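Local coordinates for ribonucleoside triphosphate reductase (Lactobacillus leichmannii, PDB 1L1L), which catalyses the adenosylcobalamin (B12)-dependent reduction of ribonucleoside triphosphates to 2'-deoxyribonucleoside triphosphates as an allosterically regulated class II monomer, at residues E423-I428 with V553-A559. Residues are numbered along the deposited sequence; the frame is centred on the assembly and turned at random.
Sequences EVFPLI and VAKLAGA
Phe425 reaches from the junction of strand 421-424 and helix 426-431 to the C-terminal end of helix 551-557, which closes in a Schellman motif, and illustrates how one ring can join a strand-to-helix turn to a helix terminus. At the N-cap position, Phe425 sets CG anti to its carbonyl carbon (chi1 -55°), which carries the ring from CB across to the other segment. Followed outward, CD1 and CE1 meet the methyl of Ala559, with CD1 3.8 Å from Ala559 CB. CD2 and CE2, across the ring, meet that of Ala557, with CE2 3.9 Å from Ala557 CB, both methyls lying on the same side of the ring plane. CZ, at the tip, comes to 3.7 Å from Val553 CG1, which lies at the ring edge near its plane, and passes close to Ala554 CA.

In the Schellman turn Gly558, the C-prime residue with positive phi (65°), takes the chain out of the helix, and Ala559 N donates a hydrogen bond to Ala554 O at 2.9 Å. The Glu423 side chain runs past Val553 in the opposite direction, its OE1 4.0 Å from Val553 CG1, while its OE2 is hydrogen-bonded to Ser473 of strand 471-474. Strand 94-96, on the other flank of 421-424, contributes Thr95, which touches both Phe425 and Val553. Apart from the Glu423 carboxylate, the touching side chains are apolar, and the contact is largely buried, without a hydrogen bond between the segments. In the first turn of helix 426-431, Ile428 extends CD1 onto Ala557, where Ile428 CD1 and Ala557 CB are pressed to 3.5 Å.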
# COMPACT_ATOMS: atom_id res chain seq x y z
N GLU A 423 -7.75 -4.24 -8.83
CA GLU A 423 -8.97 -3.52 -8.54
C GLU A 423 -9.98 -3.46 -9.68
O GLU A 423 -9.64 -3.17 -10.83
CB GLU A 423 -8.64 -2.11 -8.07
CG GLU A 423 -9.77 -1.43 -7.33
CD GLU A 423 -9.27 -0.56 -6.19
OE1 GLU A 423 -8.44 0.33 -6.45
OE2 GLU A 423 -9.72 -0.76 -5.03
N VAL A 424 -11.23 -3.73 -9.33
CA VAL A 424 -12.33 -3.70 -10.28
C VAL A 424 -13.36 -2.66 -9.86
O VAL A 424 -13.66 -2.48 -8.67
CB VAL A 424 -13.00 -5.09 -10.36
CG1 VAL A 424 -14.21 -5.05 -11.31
CG2 VAL A 424 -11.97 -6.11 -10.87
N PHE A 425 -13.88 -1.93 -10.84
CA PHE A 425 -14.88 -0.91 -10.62
C PHE A 425 -16.15 -1.42 -11.30
O PHE A 425 -16.38 -1.16 -12.49
CB PHE A 425 -14.45 0.42 -11.25
CG PHE A 425 -13.10 0.91 -10.81
CD1 PHE A 425 -12.85 1.20 -9.47
CD2 PHE A 425 -12.08 1.11 -11.73
CE1 PHE A 425 -11.59 1.69 -9.06
CE2 PHE A 425 -10.83 1.59 -11.34
CZ PHE A 425 -10.58 1.88 -10.00
N PRO A 426 -16.98 -2.16 -10.56
CA PRO A 426 -18.24 -2.74 -11.06
C PRO A 426 -19.10 -1.84 -11.94
O PRO A 426 -19.44 -2.21 -13.06
CB PRO A 426 -18.96 -3.15 -9.77
CG PRO A 426 -17.82 -3.60 -8.91
CD PRO A 426 -16.75 -2.55 -9.16
N LEU A 427 -19.45 -0.66 -11.44
CA LEU A 427 -20.27 0.26 -12.22
C LEU A 427 -19.65 0.60 -13.57
O LEU A 427 -20.32 0.52 -14.61
CB LEU A 427 -20.53 1.55 -11.44
CG LEU A 427 -21.54 2.53 -12.05
CD1 LEU A 427 -22.86 1.80 -12.32
CD2 LEU A 427 -21.76 3.70 -11.11
N ILE A 428 -18.37 0.96 -13.56
CA ILE A 428 -17.68 1.32 -14.79
C ILE A 428 -17.50 0.15 -15.75
O ILE A 428 -17.67 0.29 -16.97
CB ILE A 428 -16.31 1.96 -14.48
CG1 ILE A 428 -16.53 3.22 -13.63
CG2 ILE A 428 -15.59 2.30 -15.77
CD1 ILE A 428 -15.25 3.87 -13.17
N VAL A 553 -5.48 5.29 -7.86
CA VAL A 553 -6.06 4.57 -8.99
C VAL A 553 -7.56 4.85 -9.15
O VAL A 553 -8.06 4.93 -10.27
CB VAL A 553 -5.82 3.04 -8.86
CG1 VAL A 553 -6.91 2.26 -9.57
CG2 VAL A 553 -4.47 2.70 -9.48
N ALA A 554 -8.27 4.98 -8.04
CA ALA A 554 -9.70 5.27 -8.10
C ALA A 554 -9.93 6.64 -8.75
O ALA A 554 -10.98 6.89 -9.34
CB ALA A 554 -10.31 5.23 -6.71
N LYS A 555 -8.94 7.52 -8.66
CA LYS A 555 -9.05 8.85 -9.26
C LYS A 555 -8.95 8.75 -10.78
O LYS A 555 -9.54 9.55 -11.50
CB LYS A 555 -7.96 9.80 -8.74
CG LYS A 555 -8.12 10.14 -7.27
CD LYS A 555 -6.93 10.94 -6.78
CE LYS A 555 -6.89 10.98 -5.26
NZ LYS A 555 -5.60 11.55 -4.77
N LEU A 556 -8.20 7.77 -11.26
CA LEU A 556 -8.06 7.58 -12.71
C LEU A 556 -9.43 7.43 -13.36
O LEU A 556 -9.70 8.01 -14.42
CB LEU A 556 -7.23 6.33 -13.02
CG LEU A 556 -5.74 6.32 -12.71
CD1 LEU A 556 -5.11 5.06 -13.29
CD2 LEU A 556 -5.07 7.54 -13.31
N ALA A 557 -10.30 6.66 -12.72
CA ALA A 557 -11.64 6.39 -13.23
C ALA A 557 -12.74 7.22 -12.59
O ALA A 557 -13.90 7.06 -12.94
CB ALA A 557 -11.96 4.91 -13.07
N GLY A 558 -12.37 8.09 -11.65
CA GLY A 558 -13.36 8.91 -10.98
C GLY A 558 -14.34 8.11 -10.14
O GLY A 558 -15.49 8.52 -9.96
N ALA A 559 -13.90 6.96 -9.63
CA ALA A 559 -14.77 6.11 -8.82
C ALA A 559 -14.66 6.39 -7.33
O ALA A 559 -13.66 6.98 -6.88
CB ALA A 559 -14.44 4.65 -9.10